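Local coordinates for LPXTG-motif cell wall anchor domain protein (Mobiluncus mulieris, PDB 5U5O) that probably serves as part of a giant cell-wall-anchored bacterial adhesin, in which intramolecular disulfide, isopeptide and ester cross-links are thought to stiffen Ig-like domains, at residues 124-129 / 148-153; 194-199 / 228-233; 51-56 / 117-122. All blocks are in the same frame, centred on the assembly; numbering follows the deposited sequence.

Interaction 1: 124-129 / 148-153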
ATOM      1  N   GLU A 124       5.643   7.924 -20.504  1.00 15.02           N
ATOM      2  CA  GLU A 124       6.459   7.445 -21.632  1.00 14.63           C
ATOM      3  C   GLU A 124       6.633   8.560 -22.654  1.00 14.43           C
ATOM      4  O   GLU A 124       5.712   9.385 -22.867  1.00 15.90           O
ATOM      5  CB  GLU A 124       5.806   6.251 -22.333  1.00 13.34           C
ATOM      6  CG  GLU A 124       6.741   5.448 -23.232  1.00 11.39           C
ATOM      7  CD  GLU A 124       7.626   4.479 -22.449  1.00 13.53           C
ATOM      8  OE1 GLU A 124       7.351   4.216 -21.254  1.00 15.28           O
ATOM      9  OE2 GLU A 124       8.622   4.017 -23.030  1.00 14.64           O
ATOM     10  N   GLN A 125       7.806   8.616 -23.263  1.00 14.48           N
ATOM     11  CA  GLN A 125       8.037   9.534 -24.387  1.00 14.37           C
ATOM     12  C   GLN A 125       8.662   8.786 -25.544  1.00 12.60           C
ATOM     13  O   GLN A 125       9.450   7.819 -25.361  1.00 14.53           O
ATOM     14  CB  GLN A 125       8.910  10.719 -23.979  1.00 14.53           C
ATOM     15  CG  GLN A 125       8.431  11.460 -22.733  1.00 14.39           C
ATOM     16  CD  GLN A 125       8.858  10.752 -21.437  1.00 14.54           C
ATOM     17  OE1 GLN A 125       9.997  10.317 -21.320  1.00 16.01           O
ATOM     18  NE2 GLN A 125       7.935  10.612 -20.486  1.00 15.93           N
ATOM     19  N   LEU A 126       8.340   9.284 -26.749  1.00 12.30           N
ATOM     20  CA  LEU A 126       8.836   8.739 -28.003  1.00 12.12           C
ATOM     21  C   LEU A 126       9.609   9.815 -28.739  1.00 12.88           C
ATOM     22  O   LEU A 126       9.046  10.893 -28.993  1.00 14.37           O
ATOM     23  CB  LEU A 126       7.651   8.281 -28.862  1.00 12.26           C
ATOM     24  CG  LEU A 126       7.937   7.756 -30.268  1.00 11.74           C
ATOM     25  CD1 LEU A 126       8.734   6.463 -30.214  1.00 11.51           C
ATOM     26  CD2 LEU A 126       6.643   7.593 -31.068  1.00 12.25           C
ATOM     27  N   TRP A 127      10.826   9.509 -29.176  1.00 13.85           N
ATOM     28  CA  TRP A 127      11.732  10.447 -29.826  1.00 13.23           C
ATOM     29  C   TRP A 127      12.009   9.924 -31.239  1.00 12.69           C
ATOM     30  O   TRP A 127      12.396   8.764 -31.428  1.00 15.41           O
ATOM     31  CB  TRP A 127      13.054  10.584 -29.060  1.00 14.47           C
ATOM     32  CG  TRP A 127      12.955  11.180 -27.691  1.00 16.50           C
ATOM     33  CD1 TRP A 127      12.535  10.552 -26.553  1.00 16.13           C
ATOM     34  CD2 TRP A 127      13.348  12.499 -27.298  1.00 17.27           C
ATOM     35  NE1 TRP A 127      12.611  11.406 -25.492  1.00 16.92           N
ATOM     36  CE2 TRP A 127      13.117  12.606 -25.910  1.00 17.51           C
ATOM     37  CE3 TRP A 127      13.872  13.604 -27.983  1.00 18.84           C
ATOM     38  CZ2 TRP A 127      13.382  13.771 -25.193  1.00 18.85           C
ATOM     39  CZ3 TRP A 127      14.132  14.764 -27.271  1.00 20.95           C
ATOM     40  CH2 TRP A 127      13.882  14.840 -25.886  1.00 21.37           C
ATOM     41  N   ALA A 128      11.813  10.779 -32.245  1.00 13.31           N
ATOM     42  CA  ALA A 128      12.118  10.395 -33.626  1.00 12.34           C
ATOM     43  C   ALA A 128      13.619  10.287 -33.873  1.00 14.04           C
ATOM     44  O   ALA A 128      14.429  10.910 -33.191  1.00 15.56           O
ATOM     45  CB  ALA A 128      11.516  11.379 -34.618  1.00 12.67           C
ATOM     46  N   GLU A 129      13.957   9.501 -34.878  1.00 14.25           N
ATOM     47  CA  GLU A 129      15.343   9.318 -35.294  1.00 14.80           C
ATOM     48  C   GLU A 129      16.006  10.706 -35.537  1.00 14.97           C
ATOM     49  O   GLU A 129      15.390  11.612 -36.104  1.00 17.78           O
ATOM     50  CB  GLU A 129      15.368   8.457 -36.560  1.00 14.38           C
ATOM     51  CG  GLU A 129      16.734   7.903 -36.912  1.00 15.19           C
ATOM     52  CD  GLU A 129      16.721   7.009 -38.136  1.00 18.77           C
ATOM     53  OE1 GLU A 129      15.836   6.139 -38.257  1.00 19.24           O
ATOM     54  OE2 GLU A 129      17.619   7.173 -38.992  1.00 29.66           O
ATOM     55  N   PRO A 148      10.426  15.214 -27.483  1.00 17.77           N
ATOM     56  CA  PRO A 148       9.843  14.006 -28.067  1.00 16.71           C
ATOM     57  C   PRO A 148       8.736  14.358 -29.053  1.00 16.41           C
ATOM     58  O   PRO A 148       8.064  15.391 -28.895  1.00 18.84           O
ATOM     59  CB  PRO A 148       9.256  13.259 -26.868  1.00 17.53           C
ATOM     60  CG  PRO A 148       9.218  14.221 -25.742  1.00 18.08           C
ATOM     61  CD  PRO A 148      10.182  15.328 -26.036  1.00 18.06           C
ATOM     62  N   VAL A 149       8.570  13.505 -30.051  1.00 15.58           N
ATOM     63  CA  VAL A 149       7.453  13.686 -30.996  1.00 16.07           C
ATOM     64  C   VAL A 149       6.120  13.239 -30.428  1.00 15.06           C
ATOM     65  O   VAL A 149       5.071  13.646 -30.953  1.00 18.89           O
ATOM     66  CB  VAL A 149       7.695  13.007 -32.369  1.00 14.32           C
ATOM     67  CG1 VAL A 149       8.866  13.673 -33.071  1.00 15.59           C
ATOM     68  CG2 VAL A 149       7.909  11.502 -32.256  1.00 13.34           C
ATOM     69  N   ALA A 150       6.129  12.432 -29.367  1.00 14.39           N
ATOM     70  CA  ALA A 150       4.892  12.056 -28.699  1.00 15.59           C
ATOM     71  C   ALA A 150       5.194  11.724 -27.261  1.00 15.35           C
ATOM     72  O   ALA A 150       6.293  11.247 -26.945  1.00 16.59           O
ATOM     73  CB  ALA A 150       4.256  10.865 -29.378  1.00 14.28           C
ATOM     74  N   LYS A 151       4.216  11.960 -26.401  1.00 16.41           N
ATOM     75  CA  LYS A 151       4.308  11.636 -24.980  1.00 18.10           C
ATOM     76  C   LYS A 151       3.018  11.009 -24.527  1.00 17.01           C
ATOM     77  O   LYS A 151       1.947  11.259 -25.090  1.00 19.50           O
ATOM     78  CB  LYS A 151       4.513  12.899 -24.150  1.00 21.93           C
ATOM     79  CG  LYS A 151       5.705  13.760 -24.529  1.00 25.54           C
ATOM     80  CD  LYS A 151       5.812  15.004 -23.653  1.00 33.58           C
ATOM     81  CE  LYS A 151       4.614  15.936 -23.809  1.00 37.93           C
ATOM     82  NZ  LYS A 151       4.847  17.270 -23.187  1.00 45.97           N
ATOM     83  N   HIS A 152       3.138  10.221 -23.459  1.00 16.81           N
ATOM     84  CA  HIS A 152       2.015   9.701 -22.707  1.00 16.34           C
ATOM     85  C   HIS A 152       2.313   9.974 -21.236  1.00 14.42           C
ATOM     86  O   HIS A 152       2.755   9.089 -20.479  1.00 15.81           O
ATOM     87  CB  HIS A 152       1.803   8.220 -23.008  1.00 16.18           C
ATOM     88  CG  HIS A 152       0.501   7.675 -22.530  1.00 16.33           C
ATOM     89  ND1 HIS A 152       0.244   7.451 -21.193  1.00 17.44           N
ATOM     90  CD2 HIS A 152      -0.601   7.259 -23.198  1.00 18.09           C
ATOM     91  CE1 HIS A 152      -0.963   6.937 -21.058  1.00 18.66           C
ATOM     92  NE2 HIS A 152      -1.501   6.810 -22.260  1.00 18.46           N
ATOM     93  N   ASN A 153       2.152  11.240 -20.877  1.00 15.71           N
ATOM     94  CA  ASN A 153       2.410  11.741 -19.532  1.00 16.46           C
ATOM     95  C   ASN A 153       1.059  12.030 -18.872  1.00 18.28           C
ATOM     96  O   ASN A 153       0.670  13.194 -18.660  1.00 22.52           O
ATOM     97  CB  ASN A 153       3.321  12.970 -19.576  1.00 16.11           C
ATOM     98  CG  ASN A 153       4.737  12.670 -20.071  1.00 16.74           C
ATOM     99  OD1 ASN A 153       5.100  11.536 -20.419  1.00 19.54           O
ATOM    100  ND2 ASN A 153       5.561  13.710 -20.090  1.00 20.76           N
TER

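Interaction 2: 194-199 / 228-233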
ATOM      1  N   TYR A 194     -17.725  -4.263  30.539  1.00 12.71           N
ATOM      2  CA  TYR A 194     -16.420  -3.650  30.686  1.00 11.89           C
ATOM      3  C   TYR A 194     -16.109  -2.821  29.442  1.00 11.74           C
ATOM      4  O   TYR A 194     -16.103  -3.341  28.326  1.00 13.64           O
ATOM      5  CB  TYR A 194     -15.370  -4.745  30.924  1.00 11.92           C
ATOM      6  CG  TYR A 194     -15.684  -5.642  32.145  1.00 12.57           C
ATOM      7  CD1 TYR A 194     -15.422  -5.189  33.435  1.00 12.83           C
ATOM      8  CD2 TYR A 194     -16.359  -6.844  31.991  1.00 12.48           C
ATOM      9  CE1 TYR A 194     -15.714  -5.979  34.544  1.00 13.14           C
ATOM     10  CE2 TYR A 194     -16.630  -7.665  33.116  1.00 12.46           C
ATOM     11  CZ  TYR A 194     -16.351  -7.173  34.371  1.00 12.93           C
ATOM     12  OH  TYR A 194     -16.606  -7.921  35.534  1.00 14.35           O
ATOM     13  N   LYS A 195     -15.847  -1.545  29.673  1.00 11.41           N
ATOM     14  CA  LYS A 195     -15.710  -0.588  28.577  1.00 11.90           C
ATOM     15  C   LYS A 195     -14.264  -0.422  28.171  1.00 12.16           C
ATOM     16  O   LYS A 195     -13.400  -0.189  29.023  1.00 13.32           O
ATOM     17  CB  LYS A 195     -16.262   0.762  28.980  1.00 13.26           C
ATOM     18  CG  LYS A 195     -16.175   1.797  27.880  1.00 16.90           C
ATOM     19  CD  LYS A 195     -16.619   3.154  28.381  1.00 18.94           C
ATOM     20  CE  LYS A 195     -16.289   4.265  27.394  1.00 20.54           C
ATOM     21  NZ  LYS A 195     -16.876   5.558  27.841  1.00 24.49           N
ATOM     22  N   PHE A 196     -14.019  -0.495  26.862  1.00 12.04           N
ATOM     23  CA  PHE A 196     -12.699  -0.369  26.300  1.00 11.12           C
ATOM     24  C   PHE A 196     -12.676   0.652  25.174  1.00 11.36           C
ATOM     25  O   PHE A 196     -13.675   0.865  24.463  1.00 13.98           O
ATOM     26  CB  PHE A 196     -12.208  -1.691  25.734  1.00 11.41           C
ATOM     27  CG  PHE A 196     -11.842  -2.677  26.801  1.00 11.38           C
ATOM     28  CD1 PHE A 196     -10.561  -2.704  27.325  1.00 12.04           C
ATOM     29  CD2 PHE A 196     -12.787  -3.557  27.293  1.00 11.65           C
ATOM     30  CE1 PHE A 196     -10.221  -3.611  28.324  1.00 12.27           C
ATOM     31  CE2 PHE A 196     -12.460  -4.457  28.306  1.00 12.25           C
ATOM     32  CZ  PHE A 196     -11.166  -4.487  28.795  1.00 12.28           C
ATOM     33  N   THR A 197     -11.511   1.259  25.011  1.00 11.29           N
ATOM     34  CA  THR A 197     -11.194   2.102  23.864  1.00 10.95           C
ATOM     35  C   THR A 197      -9.888   1.636  23.278  1.00 11.83           C
ATOM     36  O   THR A 197      -8.884   1.518  24.004  1.00 13.16           O
ATOM     37  CB  THR A 197     -11.103   3.578  24.279  1.00 12.45           C
ATOM     38  OG1 THR A 197     -12.305   3.934  24.954  1.00 16.10           O
ATOM     39  CG2 THR A 197     -10.928   4.482  23.091  1.00 14.57           C
ATOM     40  N   VAL A 198      -9.893   1.266  22.006  1.00 11.67           N
ATOM     41  CA  VAL A 198      -8.708   0.799  21.297  1.00 10.98           C
ATOM     42  C   VAL A 198      -8.362   1.873  20.265  1.00 11.43           C
ATOM     43  O   VAL A 198      -9.250   2.331  19.466  1.00 12.08           O
ATOM     44  CB  VAL A 198      -8.993  -0.528  20.597  1.00 11.48           C
ATOM     45  CG1 VAL A 198      -7.844  -0.942  19.684  1.00 11.45           C
ATOM     46  CG2 VAL A 198      -9.242  -1.605  21.645  1.00 11.42           C
ATOM     47  N   LYS A 199      -7.128   2.337  20.251  1.00 11.19           N
ATOM     48  CA  LYS A 199      -6.690   3.383  19.333  1.00 11.57           C
ATOM     49  C   LYS A 199      -5.461   2.898  18.626  1.00 10.73           C
ATOM     50  O   LYS A 199      -4.566   2.300  19.256  1.00 12.59           O
ATOM     51  CB  LYS A 199      -6.345   4.622  20.125  1.00 11.91           C
ATOM     52  CG  LYS A 199      -7.512   5.223  20.866  1.00 13.56           C
ATOM     53  CD  LYS A 199      -7.097   6.520  21.547  1.00 16.50           C
ATOM     54  CE  LYS A 199      -8.276   7.191  22.215  1.00 21.62           C
ATOM     55  NZ  LYS A 199      -7.903   8.452  22.909  1.00 26.68           N
ATOM     56  N   CYS A 228      -0.794   0.256  18.894  0.80 12.35           N
ATOM     57  CA  CYS A 228      -2.176   0.284  19.296  0.80 12.03           C
ATOM     58  C   CYS A 228      -2.243   0.395  20.844  0.80 10.95           C
ATOM     59  O   CYS A 228      -1.475  -0.320  21.559  0.80 13.45           O
ATOM     60  CB  CYS A 228      -2.772  -1.004  18.851  0.80 14.96           C
ATOM     61  SG  CYS A 228      -4.290  -1.543  19.622  0.80 15.09           S
ATOM     62  N   THR A 229      -3.119   1.223  21.364  1.00 11.50           N
ATOM     63  CA  THR A 229      -3.362   1.333  22.792  1.00 11.43           C
ATOM     64  C   THR A 229      -4.727   0.763  23.104  1.00 11.02           C
ATOM     65  O   THR A 229      -5.686   0.873  22.324  1.00 12.28           O
ATOM     66  CB  THR A 229      -3.214   2.774  23.314  1.00 12.31           C
ATOM     67  OG1 THR A 229      -4.165   3.641  22.684  1.00 13.05           O
ATOM     68  CG2 THR A 229      -1.807   3.305  23.054  1.00 13.15           C
ATOM     69  N   ILE A 230      -4.801   0.117  24.271  1.00 10.88           N
ATOM     70  CA  ILE A 230      -6.037  -0.423  24.803  1.00 11.25           C
ATOM     71  C   ILE A 230      -6.224   0.245  26.158  1.00 11.05           C
ATOM     72  O   ILE A 230      -5.323   0.169  27.016  1.00 13.82           O
ATOM     73  CB  ILE A 230      -5.913  -1.962  24.991  1.00 11.81           C
ATOM     74  CG1 ILE A 230      -5.581  -2.646  23.676  1.00 11.88           C
ATOM     75  CG2 ILE A 230      -7.207  -2.536  25.544  1.00 11.87           C
ATOM     76  CD1 ILE A 230      -5.070  -4.059  23.832  1.00 11.83           C
ATOM     77  N   SER A 231      -7.396   0.816  26.395  0.80 11.28           N
ATOM     78  CA  SER A 231      -7.706   1.541  27.619  0.80 11.17           C
ATOM     79  C   SER A 231      -9.018   1.031  28.154  0.80 11.35           C
ATOM     80  O   SER A 231     -10.043   1.113  27.465  0.80 12.81           O
ATOM     81  CB  SER A 231      -7.873   3.040  27.329  0.80 11.43           C
ATOM     82  OG  SER A 231      -6.728   3.594  26.711  0.80 13.69           O
ATOM     83  N   GLU A 232      -9.008   0.500  29.374  1.00 11.24           N
ATOM     84  CA  GLU A 232     -10.237   0.088  30.035  1.00 11.50           C
ATOM     85  C   GLU A 232     -10.745   1.190  30.946  1.00 12.26           C
ATOM     86  O   GLU A 232      -9.964   1.873  31.590  1.00 13.29           O
ATOM     87  CB  GLU A 232      -9.994  -1.171  30.886  1.00 11.35           C
ATOM     88  CG  GLU A 232     -11.289  -1.811  31.344  1.00 12.48           C
ATOM     89  CD  GLU A 232     -11.097  -3.112  32.087  1.00 13.94           C
ATOM     90  OE1 GLU A 232     -10.006  -3.724  32.002  1.00 15.68           O
ATOM     91  OE2 GLU A 232     -12.089  -3.503  32.722  1.00 16.77           O
ATOM     92  N   ASP A 233     -12.062   1.326  31.049  1.00 12.46           N
ATOM     93  CA  ASP A 233     -12.658   2.134  32.094  1.00 12.66           C
ATOM     94  C   ASP A 233     -12.631   1.355  33.403  1.00 12.89           C
ATOM     95  O   ASP A 233     -13.579   0.650  33.753  1.00 13.75           O
ATOM     96  CB  ASP A 233     -14.097   2.523  31.702  1.00 12.63           C
ATOM     97  CG  ASP A 233     -14.770   3.443  32.705  1.00 14.55           C
ATOM     98  OD1 ASP A 233     -14.236   3.704  33.808  1.00 16.38           O
ATOM     99  OD2 ASP A 233     -15.865   3.938  32.367  1.00 20.95           O
TER
HETATM  100  O   HOH W   1     -15.744  -0.704  32.408  1.00 16.29           O
HETATM  101  O   HOH W   2     -15.972   5.819  30.362  1.00 35.91           O
HETATM  102  O   HOH W   3      -6.644   3.406  23.938  1.00 15.13           O
HETATM  103  O   HOH W   4     -12.388   3.077  27.745  1.00 23.41           O

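Interaction 3: 51-56 / 117-122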
ATOM      1  N   TYR A  51       6.321   6.951 -11.362  1.00 17.68           N
ATOM      2  CA  TYR A  51       6.074   7.959 -10.338  1.00 19.25           C
ATOM      3  C   TYR A  51       4.965   7.528  -9.399  1.00 19.00           C
ATOM      4  O   TYR A  51       4.058   6.804  -9.801  1.00 19.21           O
ATOM      5  CB  TYR A  51       5.573   9.246 -10.989  1.00 18.59           C
ATOM      6  CG  TYR A  51       6.540   9.961 -11.887  1.00 19.24           C
ATOM      7  CD1 TYR A  51       7.520  10.787 -11.358  1.00 20.26           C
ATOM      8  CD2 TYR A  51       6.420   9.880 -13.285  1.00 19.89           C
ATOM      9  CE1 TYR A  51       8.388  11.484 -12.180  1.00 21.88           C
ATOM     10  CE2 TYR A  51       7.287  10.575 -14.115  1.00 21.47           C
ATOM     11  CZ  TYR A  51       8.269  11.371 -13.555  1.00 20.79           C
ATOM     12  OH  TYR A  51       9.154  12.066 -14.323  1.00 25.59           O
ATOM     13  N   GLU A  52       5.022   8.003  -8.159  1.00 19.95           N
ATOM     14  CA  GLU A  52       3.831   8.043  -7.321  1.00 20.77           C
ATOM     15  C   GLU A  52       2.914   9.133  -7.914  1.00 21.82           C
ATOM     16  O   GLU A  52       3.390  10.199  -8.353  1.00 23.78           O
ATOM     17  CB  GLU A  52       4.193   8.280  -5.843  1.00 22.83           C
ATOM     18  CG  GLU A  52       3.004   8.268  -4.891  1.00 22.81           C
ATOM     19  CD  GLU A  52       2.265   9.592  -4.825  1.00 25.67           C
ATOM     20  OE1 GLU A  52       2.920  10.655  -4.846  1.00 28.13           O
ATOM     21  OE2 GLU A  52       1.020   9.573  -4.772  1.00 25.58           O
ATOM     22  N   GLN A  53       1.614   8.840  -7.958  1.00 21.85           N
ATOM     23  CA  GLN A  53       0.653   9.623  -8.746  1.00 24.94           C
ATOM     24  C   GLN A  53       0.588  11.106  -8.382  1.00 28.35           C
ATOM     25  O   GLN A  53       0.519  11.947  -9.276  1.00 30.61           O
ATOM     26  CB  GLN A  53      -0.744   9.007  -8.667  1.00 25.45           C
ATOM     27  CG  GLN A  53      -1.763   9.659  -9.595  1.00 26.81           C
ATOM     28  CD  GLN A  53      -3.163   9.125  -9.379  1.00 35.37           C
ATOM     29  OE1 GLN A  53      -3.590   8.921  -8.241  1.00 35.48           O
ATOM     30  NE2 GLN A  53      -3.895   8.910 -10.472  1.00 35.57           N
ATOM     31  N   SER A  54       0.606  11.419  -7.085  1.00 30.25           N
ATOM     32  CA  SER A  54       0.518  12.834  -6.649  1.00 30.08           C
ATOM     33  C   SER A  54       1.670  13.734  -7.120  1.00 30.82           C
ATOM     34  O   SER A  54       1.488  14.952  -7.226  1.00 35.25           O
ATOM     35  CB  SER A  54       0.377  12.940  -5.120  1.00 31.69           C
ATOM     36  OG  SER A  54       1.634  12.915  -4.461  1.00 31.91           O
ATOM     37  N   VAL A  55       2.833  13.144  -7.404  1.00 30.62           N
ATOM     38  CA  VAL A  55       3.992  13.888  -7.940  1.00 32.37           C
ATOM     39  C   VAL A  55       4.359  13.472  -9.380  1.00 28.39           C
ATOM     40  O   VAL A  55       5.495  13.674  -9.830  1.00 30.53           O
ATOM     41  CB  VAL A  55       5.219  13.788  -6.993  1.00 31.19           C
ATOM     42  CG1 VAL A  55       4.908  14.461  -5.662  1.00 33.16           C
ATOM     43  CG2 VAL A  55       5.665  12.344  -6.771  1.00 33.40           C
ATOM     44  N   ALA A  56       3.390  12.916 -10.106  1.00 25.07           N
ATOM     45  CA  ALA A  56       3.657  12.350 -11.425  1.00 23.53           C
ATOM     46  C   ALA A  56       4.113  13.454 -12.373  1.00 25.64           C
ATOM     47  O   ALA A  56       3.465  14.489 -12.479  1.00 29.02           O
ATOM     48  CB  ALA A  56       2.425  11.640 -11.973  1.00 28.16           C
ATOM     49  N   ASP A 117      -3.081   2.186   0.193  1.00 18.89           N
ATOM     50  CA  ASP A 117      -2.609   1.943  -1.170  1.00 18.10           C
ATOM     51  C   ASP A 117      -1.781   3.129  -1.658  1.00 18.70           C
ATOM     52  O   ASP A 117      -2.143   4.292  -1.415  1.00 20.01           O
ATOM     53  CB  ASP A 117      -3.796   1.758  -2.123  1.00 20.13           C
ATOM     54  CG  ASP A 117      -4.515   0.421  -1.951  1.00 19.58           C
ATOM     55  OD1 ASP A 117      -3.991  -0.485  -1.276  1.00 21.60           O
ATOM     56  OD2 ASP A 117      -5.626   0.293  -2.512  1.00 25.02           O
ATOM     57  N   ILE A 118      -0.676   2.840  -2.344  1.00 16.76           N
ATOM     58  CA  ILE A 118       0.125   3.876  -2.987  1.00 17.17           C
ATOM     59  C   ILE A 118      -0.140   3.771  -4.494  1.00 17.27           C
ATOM     60  O   ILE A 118       0.074   2.713  -5.087  1.00 18.82           O
ATOM     61  CB  ILE A 118       1.633   3.724  -2.705  1.00 17.75           C
ATOM     62  CG1 ILE A 118       1.896   3.788  -1.197  1.00 18.62           C
ATOM     63  CG2 ILE A 118       2.437   4.810  -3.431  1.00 19.14           C
ATOM     64  CD1 ILE A 118       3.213   3.155  -0.780  1.00 20.20           C
ATOM     65  N   ALA A 119      -0.658   4.849  -5.078  1.00 19.31           N
ATOM     66  CA  ALA A 119      -0.928   4.892  -6.515  1.00 17.72           C
ATOM     67  C   ALA A 119       0.330   5.241  -7.294  1.00 17.77           C
ATOM     68  O   ALA A 119       0.975   6.274  -7.038  1.00 19.16           O
ATOM     69  CB  ALA A 119      -2.031   5.892  -6.841  1.00 18.49           C
ATOM     70  N   LEU A 120       0.662   4.383  -8.256  1.00 16.30           N
ATOM     71  CA  LEU A 120       1.776   4.628  -9.176  1.00 15.54           C
ATOM     72  C   LEU A 120       1.308   4.796 -10.618  1.00 16.20           C
ATOM     73  O   LEU A 120       0.276   4.268 -11.008  1.00 17.24           O
ATOM     74  CB  LEU A 120       2.764   3.464  -9.123  1.00 15.29           C
ATOM     75  CG  LEU A 120       3.239   3.051  -7.731  1.00 16.42           C
ATOM     76  CD1 LEU A 120       4.184   1.858  -7.808  1.00 16.63           C
ATOM     77  CD2 LEU A 120       3.940   4.196  -7.019  1.00 17.62           C
ATOM     78  N   VAL A 121       2.143   5.437 -11.418  1.00 15.99           N
ATOM     79  CA  VAL A 121       1.823   5.619 -12.831  1.00 16.28           C
ATOM     80  C   VAL A 121       3.108   5.706 -13.646  1.00 15.66           C
ATOM     81  O   VAL A 121       4.090   6.293 -13.207  1.00 17.06           O
ATOM     82  CB  VAL A 121       0.882   6.842 -13.037  1.00 16.86           C
ATOM     83  CG1 VAL A 121       1.587   8.133 -12.631  1.00 17.09           C
ATOM     84  CG2 VAL A 121       0.339   6.902 -14.465  1.00 17.47           C
ATOM     85  N   VAL A 122       3.051   5.131 -14.848  1.00 14.56           N
ATOM     86  CA  VAL A 122       4.137   5.144 -15.828  1.00 13.81           C
ATOM     87  C   VAL A 122       3.879   6.269 -16.848  1.00 14.23           C
ATOM     88  O   VAL A 122       2.740   6.445 -17.325  1.00 16.35           O
ATOM     89  CB  VAL A 122       4.180   3.823 -16.588  1.00 13.22           C
ATOM     90  CG1 VAL A 122       5.145   3.871 -17.766  1.00 12.14           C
ATOM     91  CG2 VAL A 122       4.578   2.722 -15.621  1.00 12.81           C
TER
HETATM   92  O   HOH W   5      -0.558   7.424  -3.888  1.00 29.98           O

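Interaction 1: 124-129 / 148-153
Trp127, at the end of its strand, packs its indole against Pro148, shortly before the partner strand begins. The proline ring lies over one face of the indole in a CH-pi interaction, with Pro148 CD 3.9 Å from the centroid of the six-membered ring of Trp127 and 20° off its normal. Trp127 holds CG anti to its own carbonyl carbon (chi1 -65°), which lets the indole run alongside the proline, pointing the same way. Proline suits the place because its compact, rigid ring presents apolar C-H groups to the indole face, and its CD hydrogens, next to nitrogen, are well polarised for a pi face.

Aliphatic contacts continue on both sides of the sheet. Beside the indole, Pro148 CB sits 3.9 Å from Gln125 CB, and the stem of Gln125 meets that of Lys151, CG to CG at 4.0 Å; the Gln125 amide itself is turned to Gln49. On the other face Leu126 CB packs against the small Ala150, while Val5 and Leu35 cover the leucine, a fitting residue for a buried spot; Leu126 CG also lies 4.2 Å from Val149 CG2, at the margin. Ala128 CB touches Val149 CG1.

The backbone bonds are paired both ways at one end and altered at the other. His152 N reaches Glu124 O at 2.8 Å and almost straight (171°), and Glu124 N returns a bond to His152 O. Leu126 N gives a 2.8 Å bond to Ala150 O. Leu126 O, however, receives two weak bonds, from Val149 N and Ala150 N. With both residues facing Leu126, the antiparallel ladder of this T-Q ester bond domain is interrupted by a classic beta bulge.

Interaction 2: 194-199 / 228-233
Phe196 and Glu232 face each other as a non-hydrogen-bonded pair in an antiparallel ladder, part of a five-stranded sheet that packs on a second sheet in the beta-sandwich manner of this Ig-like domain. Glu232 can be followed outward. Its CB lies 3.5 Å from Phe196 CE1, at the start of a chain that runs extended across the ring. The next atom, CG, stands over the ring face in a CH-pi contact, 4.0 Å from the Phe196 centroid; it is placed there by a chi1 of -167°, which sets CG anti to the backbone N. CD then passes 3.6 Å from Phe196 CZ. At the tip, OE1 stays beside that same CZ, whereas OE2 lies near Tyr194 CD1, the carboxylate standing almost perpendicular to the tyrosine ring. A glutamate suits this place because its methylenes can cover an aromatic ring while carrying the carboxylate beyond it, close to Asn288 and Lys175 in the facing sheet.

Ile230 and Val198 extend the same apolar face. Ile230 CG2 meets Phe196 CD1 at 3.8 Å, and beta-branched residues fit the extended backbone well. Cys228, half of the disulfide with Cys200, links the two strands covalently at this end of the ladder, Cys200 following directly on Lys199.

Backbone bonds join Thr197 to Ser231 and Lys199 to Thr229 in both directions. Asp233 N adds one to Lys195 O at 2.9 Å, and Asp233 is the N-cap of the next helix, its OD1 accepting from Gly236 N. Asp233 OD2 does not touch Lys195 NZ directly; a water accepts from Lys195 NZ at 2.7 Å and donates to Asp233 OD2 at 2.8 Å.

Interaction 3: 51-56 / 117-122
Tyr51 and Val121 exchange two backbone hydrogen bonds: Tyr51 N gives to Val121 O at 3.0 Å, and Val121 N gives to Tyr51 O at 2.9 Å. Two residues on, where the first strand turns into a short 3-10 segment, Gln53 N still reaches back to Ala119 O at 2.8 Å. The amide of Ala119 is met differently, through a water that accepts a hydrogen bond from Ala119 N and donates one to Glu52 OE2.

Glu52 thus links the strand to the turn. The chain of Glu52 turns about CB-CG (chi2 -83°), bringing the carboxylate to Ser54. There OE1 accepts from Ser54 OG at 2.6 Å on its syn lone pair, and OE2 accepts from Ser54 N at 3.0 Å from above the carboxylate plane. The turn is closed further by Val55 N to Glu52 O and Ala56 N to Gln53 O, while Gln53 NE2, in the side chain, donates to Pro155 O.

Apolar contacts fill in between these bonds. Ala56, small enough to come close, sets its CB 3.7 Å from Val121 CG1, and Glu52 CG rests against Ile118 CG2, the two side chains crossing at about a right angle.

With a hydroxyl, a backbone N-H and a water all donating to it, the Glu52 carboxylate is probably stabilised in its ionised form, so one acidic side chain joins the turn to the neighbouring strand through a bridging water.

Overall arrangement
Interactions 1 and 3 belong to one sheet of the T-Q ester bond domain and share strand 118-127: interaction 3 pairs its beginning with the end of strand 43-52, and interaction 1 pairs its end with the start of strand 150-178. Their centres lie 20 Å apart. Interaction 2 belongs to the DUF5979 domain, with its centre 57 Å from interaction 1 and 37 Å from interaction 3, on the far side of the chain's centre from interaction 1. Interactions 1 and 3 adjoin along their shared strand without further touch; interaction 2 touches neither, its nearest atoms about 19 Å from interaction 3. Strand 150-178 connects the two domains, and its Leu173 and Lys175 pack against residues of interaction 2.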